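Putative isohexenylglutaconyl-CoA hydratase (Pseudomonas aeruginosa, PDB 4ZU2) probably catalyses the hydration of isohexenylglutaconyl-CoA in the breakdown of acyclic terpenes such as citronellate, as a member of the crotonase (enoyl-CoA hydratase/isomerase) family. Local coordinates at residues L104-V109 / E198-Q203; F185-A188 / E194-L197. All coordinates share one frame; numbering follows the deposited sequence.

Interaction 1: residues L104-V109 / E198-Q203; sequences LLVALV and EETLEQ
Thr200 meets Leu104 and Val106 through methyl groups alone, at the place where helix 190-205 passes over strand 104-109, an inner strand of the main sheet of this crotonase-family protein. One methyl of the helix does the touching: Thr200 CG2 lies 4.2 Å from Val106 CG2 and 4.3 Å from Leu104 CD2. These two strand methyls are themselves neighbours, with Leu104 CD2 and Val106 CG2 3.9 Å apart, so that the three carbons form a nearly even triangle.

Torsions explain the meeting. In Thr200 the hydroxyl stands beside the backbone N (chi1 -64°), which sends CG2 out toward the sheet while OG1 turns back along the helix and hydrogen-bonds to Arg196 O, one turn earlier. In Val106, where chi1 is -174°, CG1 takes the position trans to the backbone N and CG2 is the branch offered to Thr200. Leu104, two residues earlier and on the same face of the strand, also touches Leu204 of the helix and Leu167 of a second subunit. Leu201 approaches more loosely from beside Thr200, its CD2 reaching to 4.6 Å from Val106 CG2.

No hydrogen bond crosses between the two segments. Thr200 here behaves as a short branched aliphatic residue whose hydroxyl is satisfied by its own helix, and the contact therefore depends on the fit of buried methyls, with no directional bond between the two segments to set their relative position.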
loop_
_atom_site.group_PDB
_atom_site.type_symbol
_atom_site.label_atom_id
_atom_site.label_comp_id
_atom_site.label_asym_id
_atom_site.label_seq_id
_atom_site.Cartn_x
_atom_site.Cartn_y
_atom_site.Cartn_z
ATOM N N LEU A 104 14.710 16.407 2.688
ATOM C CA LEU A 104 14.735 15.210 1.842
ATOM C C LEU A 104 15.903 14.283 2.311
ATOM O O LEU A 104 17.033 14.728 2.473
ATOM C CB LEU A 104 14.935 15.590 0.375
ATOM C CG LEU A 104 14.696 14.493 -0.661
ATOM C CD1 LEU A 104 13.223 14.304 -0.964
ATOM C CD2 LEU A 104 15.470 14.763 -1.982
ATOM N N LEU A 105 15.599 13.007 2.545
ATOM C CA LEU A 105 16.562 12.040 3.023
ATOM C C LEU A 105 16.742 11.059 1.894
ATOM O O LEU A 105 15.794 10.365 1.514
ATOM C CB LEU A 105 16.053 11.322 4.260
ATOM C CG LEU A 105 16.927 10.154 4.761
ATOM C CD1 LEU A 105 18.375 10.573 5.119
ATOM C CD2 LEU A 105 16.309 9.486 5.969
ATOM N N VAL A 106 17.940 11.038 1.330
ATOM C CA VAL A 106 18.243 10.110 0.246
ATOM C C VAL A 106 19.136 8.998 0.788
ATOM O O VAL A 106 20.156 9.283 1.396
ATOM C CB VAL A 106 18.953 10.819 -0.939
ATOM C CG1 VAL A 106 19.133 9.852 -2.130
ATOM C CG2 VAL A 106 18.177 12.053 -1.336
ATOM N N ALA A 107 18.746 7.739 0.582
ATOM C CA ALA A 107 19.627 6.641 0.939
ATOM C C ALA A 107 20.296 6.025 -0.288
ATOM O O ALA A 107 19.636 5.589 -1.194
ATOM C CB ALA A 107 18.911 5.570 1.767
ATOM N N LEU A 108 21.625 5.969 -0.264
ATOM C CA LEU A 108 22.399 5.261 -1.268
ATOM C C LEU A 108 22.872 3.931 -0.672
ATOM O O LEU A 108 23.807 3.880 0.148
ATOM C CB LEU A 108 23.561 6.161 -1.724
ATOM C CG LEU A 108 24.175 5.918 -3.113
ATOM C CD1 LEU A 108 23.101 5.858 -4.167
ATOM C CD2 LEU A 108 25.129 7.011 -3.455
ATOM N N VAL A 109 22.186 2.847 -1.024
ATOM C CA VAL A 109 22.405 1.572 -0.348
ATOM C C VAL A 109 23.226 0.590 -1.228
ATOM O O VAL A 109 22.878 0.296 -2.357
ATOM C CB VAL A 109 21.058 0.951 0.161
ATOM C CG1 VAL A 109 20.283 1.956 1.055
ATOM C CG2 VAL A 109 20.199 0.521 -0.970
ATOM N N GLU A 198 22.966 12.530 -8.012
ATOM C CA GLU A 198 23.049 13.924 -8.387
ATOM C C GLU A 198 21.810 14.352 -9.225
ATOM O O GLU A 198 21.434 15.519 -9.222
ATOM C CB GLU A 198 24.369 14.208 -9.118
ATOM C CG GLU A 198 24.460 15.636 -9.651
ATOM C CD GLU A 198 24.125 16.702 -8.594
ATOM O OE1 GLU A 198 24.786 16.697 -7.519
ATOM O OE2 GLU A 198 23.199 17.540 -8.845
ATOM N N GLU A 199 21.194 13.431 -9.961
ATOM C CA GLU A 199 19.976 13.783 -10.680
ATOM C C GLU A 199 18.891 14.158 -9.656
ATOM O O GLU A 199 18.337 15.263 -9.694
ATOM C CB GLU A 199 19.517 12.642 -11.555
ATOM C CG GLU A 199 18.262 12.960 -12.321
ATOM C CD GLU A 199 18.350 14.268 -13.106
ATOM O OE1 GLU A 199 19.468 14.608 -13.588
ATOM O OE2 GLU A 199 17.297 14.948 -13.246
ATOM N N THR A 200 18.660 13.242 -8.711
ATOM C CA THR A 200 17.708 13.417 -7.610
ATOM C C THR A 200 17.958 14.744 -6.916
ATOM O O THR A 200 17.045 15.510 -6.672
ATOM C CB THR A 200 17.871 12.307 -6.582
ATOM O OG1 THR A 200 17.543 11.041 -7.178
ATOM C CG2 THR A 200 16.991 12.545 -5.338
ATOM N N LEU A 201 19.209 15.034 -6.647
ATOM C CA LEU A 201 19.553 16.249 -5.931
ATOM C C LEU A 201 19.276 17.499 -6.747
ATOM O O LEU A 201 19.004 18.545 -6.184
ATOM C CB LEU A 201 21.005 16.227 -5.481
ATOM C CG LEU A 201 21.326 15.295 -4.302
ATOM C CD1 LEU A 201 22.839 15.311 -4.013
ATOM C CD2 LEU A 201 20.535 15.664 -3.015
ATOM N N GLU A 202 19.328 17.407 -8.063
ATOM C CA GLU A 202 19.064 18.600 -8.839
ATOM C C GLU A 202 17.542 18.765 -8.940
ATOM O O GLU A 202 17.052 19.871 -8.939
ATOM C CB GLU A 202 19.769 18.575 -10.192
ATOM C CG GLU A 202 20.025 19.979 -10.696
ATOM C CD GLU A 202 21.173 20.679 -10.006
ATOM O OE1 GLU A 202 22.182 19.999 -9.721
ATOM O OE2 GLU A 202 21.041 21.902 -9.730
ATOM N N GLN A 203 16.796 17.660 -8.971
ATOM C CA GLN A 203 15.338 17.755 -8.886
ATOM C C GLN A 203 14.889 18.422 -7.602
ATOM O O GLN A 203 13.936 19.198 -7.580
ATOM C CB GLN A 203 14.708 16.385 -8.962
ATOM C CG GLN A 203 14.962 15.721 -10.283
ATOM C CD GLN A 203 14.385 14.326 -10.343
ATOM O OE1 GLN A 203 14.721 13.459 -9.544
ATOM N NE2 GLN A 203 13.493 14.112 -11.284
#

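Interaction 2: residues F185-A188 / E194-L197; sequences FCEA and EQRL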
loop_
_atom_site.group_PDB
_atom_site.type_symbol
_atom_site.label_atom_id
_atom_site.label_comp_id
_atom_site.label_asym_id
_atom_site.label_seq_id
_atom_site.Cartn_x
_atom_site.Cartn_y
_atom_site.Cartn_z
ATOM N N PHE A 185 15.062 3.429 -7.088
ATOM C CA PHE A 185 15.920 3.175 -8.239
ATOM C C PHE A 185 16.928 2.045 -7.933
ATOM O O PHE A 185 17.465 1.949 -6.810
ATOM C CB PHE A 185 16.757 4.423 -8.557
ATOM C CG PHE A 185 15.950 5.702 -8.722
ATOM C CD1 PHE A 185 15.197 5.931 -9.876
ATOM C CD2 PHE A 185 15.987 6.690 -7.749
ATOM C CE1 PHE A 185 14.472 7.115 -10.029
ATOM C CE2 PHE A 185 15.278 7.860 -7.898
ATOM C CZ PHE A 185 14.515 8.078 -9.040
ATOM N N CYS A 186 17.226 1.242 -8.954
ATOM C CA CYS A 186 18.299 0.250 -8.907
ATOM C C CYS A 186 19.277 0.546 -10.043
ATOM O O CYS A 186 18.875 0.539 -11.202
ATOM C CB CYS A 186 17.711 -1.155 -9.081
ATOM S SG CYS A 186 18.875 -2.530 -8.881
ATOM N N GLU A 187 20.533 0.852 -9.711
ATOM C CA GLU A 187 21.593 1.057 -10.715
ATOM C C GLU A 187 22.640 -0.062 -10.675
ATOM O O GLU A 187 22.932 -0.611 -9.625
ATOM C CB GLU A 187 22.294 2.397 -10.513
ATOM C CG GLU A 187 21.349 3.541 -10.279
ATOM C CD GLU A 187 20.379 3.736 -11.435
ATOM O OE1 GLU A 187 20.841 3.993 -12.571
ATOM O OE2 GLU A 187 19.155 3.609 -11.218
ATOM N N ALA A 188 23.207 -0.388 -11.831
ATOM C CA ALA A 188 24.105 -1.535 -11.961
ATOM C C ALA A 188 25.570 -1.227 -11.641
ATOM O O ALA A 188 26.369 -2.148 -11.453
ATOM C CB ALA A 188 23.993 -2.124 -13.371
ATOM N N GLU A 194 25.786 7.080 -8.808
ATOM C CA GLU A 194 26.137 8.457 -8.471
ATOM C C GLU A 194 25.424 9.469 -9.344
ATOM O O GLU A 194 25.275 10.624 -8.953
ATOM C CB GLU A 194 27.635 8.695 -8.648
ATOM C CG GLU A 194 28.510 8.169 -7.547
ATOM C CD GLU A 194 28.253 8.830 -6.229
ATOM O OE1 GLU A 194 28.310 10.073 -6.156
ATOM O OE2 GLU A 194 27.989 8.096 -5.258
ATOM N N GLN A 195 25.077 9.066 -10.561
ATOM C CA GLN A 195 24.467 9.992 -11.492
ATOM C C GLN A 195 23.060 10.135 -11.033
ATOM O O GLN A 195 22.576 11.239 -10.908
ATOM C CB GLN A 195 24.551 9.556 -12.972
ATOM C CG GLN A 195 23.784 8.303 -13.418
ATOM C CD GLN A 195 22.308 8.525 -13.881
ATOM O OE1 GLN A 195 21.932 9.611 -14.325
ATOM N NE2 GLN A 195 21.487 7.467 -13.797
ATOM N N ARG A 196 22.433 9.011 -10.715
ATOM C CA ARG A 196 21.088 9.027 -10.155
ATOM C C ARG A 196 21.014 9.909 -8.928
ATOM O O ARG A 196 20.034 10.613 -8.736
ATOM C CB ARG A 196 20.610 7.633 -9.794
ATOM C CG ARG A 196 19.199 7.637 -9.241
ATOM C CD ARG A 196 18.209 8.000 -10.334
ATOM N NE ARG A 196 18.197 6.978 -11.370
ATOM C CZ ARG A 196 17.508 7.056 -12.511
ATOM N NH1 ARG A 196 16.752 8.127 -12.790
ATOM N NH2 ARG A 196 17.556 6.046 -13.375
ATOM N N LEU A 197 22.036 9.858 -8.097
ATOM C CA LEU A 197 22.016 10.635 -6.866
ATOM C C LEU A 197 22.012 12.110 -7.188
ATOM O O LEU A 197 21.193 12.863 -6.666
ATOM C CB LEU A 197 23.208 10.328 -5.975
ATOM C CG LEU A 197 23.359 11.213 -4.724
ATOM C CD1 LEU A 197 22.139 11.096 -3.834
ATOM C CD2 LEU A 197 24.613 10.837 -3.917
#
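A flat cation-pi stack between Phe185 and Arg196, with a loose salt bridge from Glu187 beside it, ties strand 185-187 to the helix that follows it, at the protein surface. The guanidinium of Arg196 lies on the Phe185 ring with planes 1° apart and centres 4.3 Å apart, shifted toward the rim, where NE comes within 3.5 Å of Phe185 CD1. Over the middle of the ring sits the methylene: Arg196 CD is 3.5 Å from the ring centroid, a CH-pi contact almost along the ring normal. Bends at chi2 (69°) and chi3 (65°) fold the arginine so that CD and the guanidinium share one face of the ring.

This is a beta-alpha unit of the crotonase fold: strand 185-187, paired with strand 126-130, is the outermost strand of the main sheet within the chain, and helix 190-205 turns back across it. Glu187, two residues beyond Phe185 and on the same face, brings its carboxylate to the guanidinium edge at a steep tilt, with Glu187 OE2 3.5 Å from Arg196 NE. Gln195 NE2 lies over the guanidinium face opposite the ring, and Arg164 of a second subunit also packs on Phe185.

How the interactions relate
Both contacts hold helix 190-205 to the same face of the main sheet, interaction 2 at the strand that is outermost within the chain and interaction 1 at an inner strand, with their centres about 9 Å apart. Their chemistry follows depth: interaction 1 is buried and purely aliphatic, whereas interaction 2, at the surface, uses charge and an aromatic face. Along the chain, interaction 2 is a local turn-back nested inside the much longer loop closed by interaction 1. They also meet directly: Val106 CG1 packs 3.7 Å from Leu197 CD1, Leu108 reaches Glu194 and Leu197, and Thr200 OG1 lies near the Phe185 ring, making one continuous helix-on-sheet interface.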